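Local coordinates for catechol 2,3-dioxygenase (Rhodococcus sp., PDB 2WL3), which probably catalyses the oxygen-dependent extradiol (meta) cleavage of catechol-type aromatic rings at a single bound iron ion, at residues 90-95 / 105-110; 147-152 / 212-217; 172-177 / 187-192. All blocks are in the same frame, centred on the assembly; numbering follows the deposited sequence.

Contact 1: 90-95 / 105-110; sequences EVASDA and LVKLHD
Leu105 holds CG between its backbone N and its carbonyl carbon (chi1 83°), a turn that swings the isobutyl end round to Ala92, where CD2 of Leu105 meets CB of Ala92 at 3.5 Å. The two long polar chains, Glu90 and Lys107, share one face of the sheet, and Glu90, with CG anti to the backbone N, continues extended beyond it. The carboxylate carbon CD of Glu90 lies 4.2 Å from the methylene CD of Lys107, the two chains running alongside. Their charged ends do not close, since OE2 of Glu90 stays 5.0 Å from NZ of Lys107, and any attraction between them is probably weak. Each end also has a like charge nearby, Asp96 for the carboxylate and Arg100 for the ammonium group.

The backbones of Glu90 and Lys107 form an antiparallel hydrogen-bonded pair: Glu90 N donates to Lys107 O and Lys107 N to Glu90 O, each at 2.9 Å and in the carbonyl plane; the bond from Glu90 N is nearly straight (171°). Val91 and Val106 follow as a non-hydrogen-bonded pair with their side chains on the other face. Pairing persists one step further, as Ala92 N donates to Leu105 O at 3.1 Å, although this bond is bent (146°). Beyond it a water takes over, accepting from Leu105 N at 2.8 Å and lying 2.9 Å from Ala92 O, to which it can donate. The chain then turns through Ser93, at the N-cap of helix 94-100. Strand 104-109 pairs on its other side with strand 115-120, leaving 90-91 outermost within this chain. Such antiparallel edge pairing is consistent with the vicinal oxygen chelate fold, which is built of beta-alpha-beta-beta-beta modules.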
loop_
_atom_site.group_PDB
_atom_site.type_symbol
_atom_site.label_atom_id
_atom_site.label_comp_id
_atom_site.label_asym_id
_atom_site.label_seq_id
_atom_site.Cartn_x
_atom_site.Cartn_y
_atom_site.Cartn_z
ATOM N N GLU C 90 6.135 -47.582 -8.149
ATOM C CA GLU C 90 5.929 -47.871 -9.555
ATOM C C GLU C 90 6.013 -46.565 -10.334
ATOM O O GLU C 90 5.370 -45.587 -9.971
ATOM C CB GLU C 90 4.549 -48.530 -9.741
ATOM C CG GLU C 90 3.947 -48.424 -11.155
ATOM C CD GLU C 90 2.533 -49.016 -11.274
ATOM O OE1 GLU C 90 2.050 -49.679 -10.314
ATOM O OE2 GLU C 90 1.905 -48.812 -12.341
ATOM N N VAL C 91 6.818 -46.550 -11.395
ATOM C CA VAL C 91 6.842 -45.419 -12.320
ATOM C C VAL C 91 5.709 -45.655 -13.277
ATOM O O VAL C 91 5.765 -46.569 -14.096
ATOM C CB VAL C 91 8.159 -45.291 -13.143
ATOM C CG1 VAL C 91 8.104 -44.039 -14.044
ATOM C CG2 VAL C 91 9.378 -45.242 -12.252
ATOM N N ALA C 92 4.669 -44.846 -13.162
ATOM C CA ALA C 92 3.518 -44.970 -14.032
ATOM C C ALA C 92 3.891 -44.626 -15.469
ATOM O O ALA C 92 4.748 -43.777 -15.713
ATOM C CB ALA C 92 2.402 -44.081 -13.550
ATOM N N SER C 93 3.246 -45.305 -16.414
ATOM C CA SER C 93 3.434 -45.012 -17.829
ATOM C C SER C 93 2.561 -43.820 -18.206
ATOM O O SER C 93 1.833 -43.296 -17.363
ATOM C CB SER C 93 3.049 -46.232 -18.662
ATOM O OG SER C 93 1.685 -46.537 -18.460
ATOM N N ASP C 94 2.621 -43.407 -19.470
ATOM C CA ASP C 94 1.779 -42.310 -19.980
ATOM C C ASP C 94 0.270 -42.623 -19.906
ATOM O O ASP C 94 -0.549 -41.713 -19.772
ATOM C CB ASP C 94 2.180 -41.919 -21.419
ATOM C CG ASP C 94 3.566 -41.264 -21.503
ATOM O OD1 ASP C 94 4.137 -40.817 -20.462
ATOM O OD2 ASP C 94 4.095 -41.193 -22.633
ATOM N N ALA C 95 -0.106 -43.893 -19.987
ATOM C CA ALA C 95 -1.529 -44.246 -19.907
ATOM C C ALA C 95 -2.050 -44.218 -18.481
ATOM O O ALA C 95 -3.224 -43.916 -18.271
ATOM C CB ALA C 95 -1.807 -45.590 -20.540
ATOM N N LEU C 105 3.521 -39.521 -13.027
ATOM C CA LEU C 105 3.315 -39.919 -11.646
ATOM C C LEU C 105 4.033 -41.178 -11.229
ATOM O O LEU C 105 4.439 -41.992 -12.037
ATOM C CB LEU C 105 1.831 -40.059 -11.300
ATOM C CG LEU C 105 1.118 -41.360 -11.638
ATOM C CD1 LEU C 105 0.128 -41.677 -10.554
ATOM C CD2 LEU C 105 0.421 -41.221 -12.952
ATOM N N VAL C 106 4.140 -41.296 -9.920
ATOM C CA VAL C 106 4.743 -42.400 -9.237
ATOM C C VAL C 106 3.667 -42.947 -8.280
ATOM O O VAL C 106 2.923 -42.169 -7.672
ATOM C CB VAL C 106 5.989 -41.876 -8.513
ATOM C CG1 VAL C 106 6.247 -42.616 -7.203
ATOM C CG2 VAL C 106 7.178 -41.955 -9.446
ATOM N N LYS C 107 3.549 -44.247 -8.168
ATOM C CA LYS C 107 2.570 -44.876 -7.331
ATOM C C LYS C 107 3.193 -45.709 -6.209
ATOM O O LYS C 107 4.136 -46.344 -6.413
ATOM C CB LYS C 107 1.607 -45.739 -8.125
ATOM C CG LYS C 107 0.838 -45.125 -9.187
ATOM C CD LYS C 107 -0.099 -46.085 -9.759
ATOM C CE LYS C 107 -0.762 -45.586 -10.955
ATOM N NZ LYS C 107 -2.139 -46.012 -11.265
ATOM N N LEU C 108 2.640 -45.662 -5.030
ATOM C CA LEU C 108 3.216 -46.289 -3.851
ATOM C C LEU C 108 2.313 -46.358 -2.648
ATOM O O LEU C 108 1.165 -46.147 -2.721
ATOM C CB LEU C 108 4.561 -45.699 -3.483
ATOM C CG LEU C 108 4.567 -44.281 -2.963
ATOM C CD1 LEU C 108 5.549 -44.135 -1.943
ATOM C CD2 LEU C 108 4.710 -43.296 -4.012
ATOM N N HIS C 109 2.870 -46.765 -1.542
ATOM C CA HIS C 109 2.145 -46.883 -0.325
ATOM C C HIS C 109 2.771 -46.180 0.862
ATOM O O HIS C 109 3.950 -46.152 0.988
ATOM C CB HIS C 109 1.902 -48.363 -0.025
ATOM C CG HIS C 109 0.960 -49.010 -0.961
ATOM N ND1 HIS C 109 1.344 -49.534 -2.158
ATOM C CD2 HIS C 109 -0.369 -49.142 -0.914
ATOM C CE1 HIS C 109 0.295 -49.972 -2.801
ATOM N NE2 HIS C 109 -0.756 -49.759 -2.059
ATOM N N ASP C 110 1.955 -45.611 1.738
ATOM C CA ASP C 110 2.491 -45.090 2.987
ATOM C C ASP C 110 2.550 -46.248 4.005
ATOM O O ASP C 110 1.964 -47.303 3.763
ATOM C CB ASP C 110 1.691 -43.861 3.475
ATOM C CG ASP C 110 0.446 -44.217 4.266
ATOM O OD1 ASP C 110 0.042 -45.399 4.338
ATOM O OD2 ASP C 110 -0.125 -43.275 4.844
HETATM O O HOH W 1 4.480 -40.914 -15.313
#

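Contact 2: 147-152 / 212-217; sequences LGHIII and HLMIEY. With FE (Fe (III) ion), chain K.
His149 and His212 point their rings at one iron ion from adjacent strands and meet rim to rim, with planes 79° apart and neither ring over the face of the other. NE2 of His149 binds the metal at 2.2 Å and NE2 of His212 at 2.3 Å. The two nitrogens lie only 3.4 Å apart without being hydrogen-bonded, because each is directed at the iron.

Selenomethionine Met214 covers one face of the His149 ring: its CB sits 3.3 Å from the ring centroid in a CH-pi contact, while bends at chi2 and chi3 fold CE back toward ND1 of His149. Its selenium lies obliquely to the ring. His149 also stacks on His197, and His212 meets Tyr253 edge-to-face. The buried ND1 of His212 has no polar partner in the model.

On the other face Leu213 and Ile150 meet through aliphatic carbons. CD1 of Leu213 reaches CG2 of Ile150 at 3.7 Å and packs unusually tightly on CD1 of Leu147, whose side chain crosses that of Leu213 at about a right angle. Along the backbones, Met214 N donates almost linearly to His149 O at 2.8 Å, and Ile151 N donates to His212 O at 3.1 Å.

Glu263, on the neighbouring strand 261-266, completes the protein ligands, giving the two-histidine, one-carboxylate facial triad of extradiol dioxygenases. The iron is modelled as iron(III), whereas these enzymes generally act with iron(II); three protein ligands leave coordination positions that, as in relatives, would probably receive catechol and dioxygen.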
loop_
_atom_site.group_PDB
_atom_site.type_symbol
_atom_site.label_atom_id
_atom_site.label_comp_id
_atom_site.label_asym_id
_atom_site.label_seq_id
_atom_site.Cartn_x
_atom_site.Cartn_y
_atom_site.Cartn_z
ATOM N N LEU C 147 -6.772 -29.476 -2.202
ATOM C CA LEU C 147 -8.214 -29.656 -2.068
ATOM C C LEU C 147 -8.742 -29.355 -0.664
ATOM O O LEU C 147 -9.841 -28.830 -0.517
ATOM C CB LEU C 147 -8.609 -31.067 -2.521
ATOM C CG LEU C 147 -8.211 -32.277 -1.692
ATOM C CD1 LEU C 147 -9.387 -32.719 -0.839
ATOM C CD2 LEU C 147 -7.818 -33.394 -2.622
ATOM N N GLY C 148 -7.933 -29.669 0.351
ATOM C CA GLY C 148 -8.291 -29.466 1.737
ATOM C C GLY C 148 -7.325 -30.259 2.583
ATOM O O GLY C 148 -6.174 -30.460 2.188
ATOM N N HIS C 149 -7.775 -30.707 3.749
ATOM C CA HIS C 149 -6.968 -31.617 4.557
ATOM C C HIS C 149 -7.734 -32.873 4.954
ATOM O O HIS C 149 -8.955 -32.859 5.085
ATOM C CB HIS C 149 -6.359 -30.913 5.778
ATOM C CG HIS C 149 -7.344 -30.545 6.847
ATOM N ND1 HIS C 149 -7.519 -29.245 7.278
ATOM C CD2 HIS C 149 -8.160 -31.305 7.614
ATOM C CE1 HIS C 149 -8.426 -29.217 8.240
ATOM N NE2 HIS C 149 -8.831 -30.457 8.463
ATOM N N ILE C 150 -7.001 -33.958 5.150
ATOM C CA ILE C 150 -7.604 -35.251 5.450
ATOM C C ILE C 150 -7.039 -35.862 6.727
ATOM O O ILE C 150 -5.908 -35.560 7.115
ATOM C CB ILE C 150 -7.366 -36.227 4.287
ATOM C CG1 ILE C 150 -5.889 -36.227 3.891
ATOM C CG2 ILE C 150 -8.237 -35.850 3.083
ATOM C CD1 ILE C 150 -5.546 -37.276 2.874
ATOM N N ILE C 151 -7.828 -36.710 7.383
ATOM C CA ILE C 151 -7.326 -37.551 8.473
ATOM C C ILE C 151 -7.323 -39.003 8.006
ATOM O O ILE C 151 -8.351 -39.514 7.575
ATOM C CB ILE C 151 -8.164 -37.411 9.776
ATOM C CG1 ILE C 151 -8.065 -35.978 10.316
ATOM C CG2 ILE C 151 -7.723 -38.434 10.823
ATOM C CD1 ILE C 151 -8.288 -35.845 11.863
ATOM N N ILE C 152 -6.159 -39.651 8.085
ATOM C CA ILE C 152 -6.029 -41.025 7.595
ATOM C C ILE C 152 -5.475 -41.990 8.633
ATOM O O ILE C 152 -4.847 -41.570 9.601
ATOM C CB ILE C 152 -5.201 -41.105 6.284
ATOM C CG1 ILE C 152 -3.756 -40.612 6.505
ATOM C CG2 ILE C 152 -5.916 -40.324 5.175
ATOM C CD1 ILE C 152 -2.853 -40.818 5.314
ATOM N N HIS C 212 -11.906 -38.152 7.993
ATOM C CA HIS C 212 -12.592 -36.974 7.528
ATOM C C HIS C 212 -11.840 -36.241 6.433
ATOM O O HIS C 212 -10.651 -36.506 6.178
ATOM C CB HIS C 212 -12.986 -36.054 8.695
ATOM C CG HIS C 212 -11.979 -35.004 9.029
ATOM N ND1 HIS C 212 -11.171 -35.081 10.142
ATOM C CD2 HIS C 212 -11.678 -33.830 8.426
ATOM C CE1 HIS C 212 -10.405 -34.006 10.203
ATOM N NE2 HIS C 212 -10.687 -33.234 9.169
ATOM N N LEU C 213 -12.568 -35.341 5.779
ATOM C CA LEU C 213 -12.009 -34.417 4.802
ATOM C C LEU C 213 -12.527 -33.017 5.117
ATOM O O LEU C 213 -13.720 -32.817 5.325
ATOM C CB LEU C 213 -12.406 -34.842 3.377
ATOM C CG LEU C 213 -12.254 -33.837 2.221
ATOM C CD1 LEU C 213 -10.798 -33.417 2.019
ATOM C CD2 LEU C 213 -12.847 -34.384 0.906
HETATM N N MSE C 214 -11.614 -32.054 5.155
HETATM C CA MSE C 214 -11.972 -30.654 5.283
HETATM C C MSE C 214 -11.911 -29.991 3.926
HETATM O O MSE C 214 -10.930 -30.131 3.176
HETATM C CB MSE C 214 -11.025 -29.951 6.248
HETATM C CG MSE C 214 -11.447 -28.556 6.697
HETATM SE SE MSE C 214 -10.873 -27.060 5.562
HETATM C CE MSE C 214 -9.071 -27.600 5.068
ATOM N N ILE C 215 -12.980 -29.285 3.601
ATOM C CA ILE C 215 -12.979 -28.410 2.436
ATOM C C ILE C 215 -13.290 -26.994 2.935
ATOM O O ILE C 215 -13.959 -26.830 3.957
ATOM C CB ILE C 215 -13.932 -28.911 1.344
ATOM C CG1 ILE C 215 -15.309 -29.221 1.937
ATOM C CG2 ILE C 215 -13.351 -30.176 0.700
ATOM C CD1 ILE C 215 -16.348 -29.666 0.934
ATOM N N GLU C 216 -12.758 -25.983 2.257
ATOM C CA GLU C 216 -12.859 -24.606 2.740
ATOM C C GLU C 216 -13.520 -23.700 1.695
ATOM O O GLU C 216 -13.155 -23.725 0.523
ATOM C CB GLU C 216 -11.472 -24.098 3.137
ATOM C CG GLU C 216 -11.451 -22.750 3.819
ATOM C CD GLU C 216 -10.043 -22.210 4.027
ATOM O OE1 GLU C 216 -9.069 -22.921 3.692
ATOM O OE2 GLU C 216 -9.909 -21.063 4.523
ATOM N N TYR C 217 -14.521 -22.932 2.129
ATOM C CA TYR C 217 -15.153 -21.905 1.289
ATOM C C TYR C 217 -14.453 -20.556 1.454
ATOM O O TYR C 217 -14.009 -20.226 2.554
ATOM C CB TYR C 217 -16.623 -21.719 1.673
ATOM C CG TYR C 217 -17.523 -22.900 1.399
ATOM C CD1 TYR C 217 -17.895 -23.231 0.099
ATOM C CD2 TYR C 217 -18.039 -23.664 2.454
ATOM C CE1 TYR C 217 -18.750 -24.295 -0.147
ATOM C CE2 TYR C 217 -18.881 -24.732 2.221
ATOM C CZ TYR C 217 -19.229 -25.049 0.917
ATOM O OH TYR C 217 -20.075 -26.116 0.678
HETATM FE FE FE K . -10.041 -31.217 10.169
HETATM O O HOH W 2 -10.787 -26.409 0.183
#

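Contact 3: 172-177 / 187-192; sequences AVEYKF and PVFMHC
Phe189 lies across the side chains of Glu174 and Tyr175, and its contacts can be followed outward. CB of Phe189 meets CG of Glu174 at 3.4 Å, the two side chains crossing at about a right angle. With CG of Phe189 anti to the carbonyl carbon (chi1 -71°), the ring passes alongside this stem, obliquely, with CD2 of Phe189 3.5 Å from CB of Glu174. Farther out, CE2 of Phe189 approaches CD2 of Tyr175 at 3.9 Å. Here the tyrosine turns its edge toward the phenylalanine face in an offset edge-to-face pair, with ring centroids 5.8 Å apart and planes at 65°.

In the backbone, Phe189 N donates to Ala172 O at 3.1 Å, and Glu174 N to Pro187 O at 3.0 Å. CE1 of Phe177 touches CD of Pro187 at 3.5 Å. Pro72 and Leu103 of a second subunit pack on Ala172 and Val173, respectively.

The polar tips turn to other partners, Tyr175 OH to Asn246 N and Glu174 OE1 to His196. The side chain of Phe189 lies about 6 Å from the iron and also meets His197 edge-to-face, consistent with an aromatic second-shell wall beside the metal.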
loop_
_atom_site.group_PDB
_atom_site.type_symbol
_atom_site.label_atom_id
_atom_site.label_comp_id
_atom_site.label_asym_id
_atom_site.label_seq_id
_atom_site.Cartn_x
_atom_site.Cartn_y
_atom_site.Cartn_z
ATOM N N ALA C 172 4.471 -31.961 13.184
ATOM C CA ALA C 172 4.723 -32.730 14.392
ATOM C C ALA C 172 3.410 -32.895 15.157
ATOM O O ALA C 172 2.336 -32.546 14.648
ATOM C CB ALA C 172 5.775 -32.016 15.260
ATOM N N VAL C 173 3.505 -33.420 16.378
ATOM C CA VAL C 173 2.361 -33.528 17.288
ATOM C C VAL C 173 1.728 -32.162 17.519
ATOM O O VAL C 173 2.420 -31.196 17.781
ATOM C CB VAL C 173 2.784 -34.109 18.661
ATOM C CG1 VAL C 173 1.627 -34.045 19.648
ATOM C CG2 VAL C 173 3.279 -35.532 18.510
ATOM N N GLU C 174 0.409 -32.084 17.431
ATOM C CA GLU C 174 -0.260 -30.808 17.621
ATOM C C GLU C 174 -1.110 -30.698 18.871
ATOM O O GLU C 174 -1.456 -29.605 19.279
ATOM C CB GLU C 174 -1.060 -30.407 16.379
ATOM C CG GLU C 174 -0.161 -29.865 15.260
ATOM C CD GLU C 174 -0.685 -28.587 14.627
ATOM O OE1 GLU C 174 -1.811 -28.166 14.964
ATOM O OE2 GLU C 174 0.048 -27.995 13.798
ATOM N N TYR C 175 -1.448 -31.832 19.470
ATOM C CA TYR C 175 -2.310 -31.855 20.644
ATOM C C TYR C 175 -1.853 -32.950 21.578
ATOM O O TYR C 175 -1.310 -33.964 21.136
ATOM C CB TYR C 175 -3.760 -32.156 20.252
ATOM C CG TYR C 175 -4.480 -31.060 19.519
ATOM C CD1 TYR C 175 -5.123 -30.039 20.219
ATOM C CD2 TYR C 175 -4.546 -31.050 18.121
ATOM C CE1 TYR C 175 -5.802 -29.018 19.551
ATOM C CE2 TYR C 175 -5.224 -30.037 17.447
ATOM C CZ TYR C 175 -5.850 -29.030 18.172
ATOM O OH TYR C 175 -6.521 -28.025 17.518
ATOM N N LYS C 176 -2.090 -32.749 22.866
ATOM C CA LYS C 176 -1.928 -33.809 23.846
ATOM C C LYS C 176 -3.232 -33.963 24.605
ATOM O O LYS C 176 -3.866 -32.973 24.966
ATOM C CB LYS C 176 -0.770 -33.506 24.789
ATOM C CG LYS C 176 0.573 -33.882 24.202
ATOM C CD LYS C 176 1.718 -33.008 24.680
ATOM C CE LYS C 176 2.047 -33.223 26.130
ATOM N NZ LYS C 176 3.518 -33.257 26.353
ATOM N N PHE C 177 -3.663 -35.203 24.795
ATOM C CA PHE C 177 -4.855 -35.473 25.602
ATOM C C PHE C 177 -4.780 -36.801 26.335
ATOM O O PHE C 177 -4.183 -37.763 25.850
ATOM C CB PHE C 177 -6.150 -35.362 24.783
ATOM C CG PHE C 177 -6.118 -36.087 23.479
ATOM C CD1 PHE C 177 -5.879 -35.398 22.299
ATOM C CD2 PHE C 177 -6.358 -37.457 23.419
ATOM C CE1 PHE C 177 -5.859 -36.065 21.068
ATOM C CE2 PHE C 177 -6.337 -38.140 22.199
ATOM C CZ PHE C 177 -6.088 -37.445 21.023
ATOM N N PRO C 187 -1.803 -36.715 18.363
ATOM C CA PRO C 187 -2.023 -36.717 16.912
ATOM C C PRO C 187 -1.024 -35.840 16.186
ATOM O O PRO C 187 -0.628 -34.784 16.709
ATOM C CB PRO C 187 -3.439 -36.164 16.750
ATOM C CG PRO C 187 -3.762 -35.493 18.028
ATOM C CD PRO C 187 -2.920 -36.111 19.104
ATOM N N VAL C 188 -0.624 -36.282 14.993
ATOM C CA VAL C 188 0.357 -35.564 14.194
ATOM C C VAL C 188 -0.360 -34.809 13.066
ATOM O O VAL C 188 -1.219 -35.366 12.373
ATOM C CB VAL C 188 1.478 -36.525 13.676
ATOM C CG1 VAL C 188 2.371 -35.864 12.653
ATOM C CG2 VAL C 188 2.329 -37.027 14.833
ATOM N N PHE C 189 -0.012 -33.533 12.911
ATOM C CA PHE C 189 -0.559 -32.679 11.875
ATOM C C PHE C 189 0.591 -32.132 11.026
ATOM O O PHE C 189 1.622 -31.724 11.565
ATOM C CB PHE C 189 -1.366 -31.536 12.493
ATOM C CG PHE C 189 -2.676 -31.970 13.103
ATOM C CD1 PHE C 189 -3.883 -31.612 12.508
ATOM C CD2 PHE C 189 -2.710 -32.728 14.275
ATOM C CE1 PHE C 189 -5.099 -32.010 13.064
ATOM C CE2 PHE C 189 -3.927 -33.124 14.836
ATOM C CZ PHE C 189 -5.115 -32.764 14.232
HETATM N N MSE C 190 0.418 -32.162 9.706
HETATM C CA MSE C 190 1.487 -31.826 8.771
HETATM C C MSE C 190 1.017 -30.978 7.589
HETATM O O MSE C 190 -0.096 -31.142 7.101
HETATM C CB MSE C 190 2.162 -33.089 8.237
HETATM C CG MSE C 190 2.547 -34.075 9.310
HETATM SE SE MSE C 190 3.737 -35.432 8.648
HETATM C CE MSE C 190 5.434 -34.491 8.834
ATOM N N HIS C 191 1.900 -30.104 7.115
ATOM C CA HIS C 191 1.585 -29.178 6.029
ATOM C C HIS C 191 2.700 -29.154 4.985
ATOM O O HIS C 191 3.831 -29.565 5.256
ATOM C CB HIS C 191 1.397 -27.773 6.594
ATOM C CG HIS C 191 2.587 -27.277 7.351
ATOM N ND1 HIS C 191 2.825 -27.611 8.666
ATOM C CD2 HIS C 191 3.624 -26.497 6.968
ATOM C CE1 HIS C 191 3.947 -27.045 9.068
ATOM N NE2 HIS C 191 4.452 -26.364 8.055
ATOM N N CYS C 192 2.371 -28.680 3.791
ATOM C CA CYS C 192 3.362 -28.541 2.731
ATOM C C CYS C 192 3.194 -27.235 1.992
ATOM O O CYS C 192 3.774 -27.044 0.927
ATOM C CB CYS C 192 3.283 -29.708 1.748
ATOM S SG CYS C 192 1.618 -30.086 1.190
#

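In the fold
From the N terminus, contact 1 comes first, closing the short helix-containing connection between strands 90-91 and 104-109 at the edge, within this chain, of the first sheet. The chain then crosses to the second sheet, where contact 2 joins segments 147-152 and 212-217 and closes a much longer loop. Contact 3 is nested inside that loop, bringing 172-177 back to 187-192; strand 199-201 links the two contacts by pairing with both 149-152 and 184-191. Contacts 2 and 3 thus belong to one sheet near the iron, with centres about 15 Å apart. Contact 1 lies in series with both, yet Asp110 at its end packs on Ile152 of contact 2, so that the regions of the two sheets touch there.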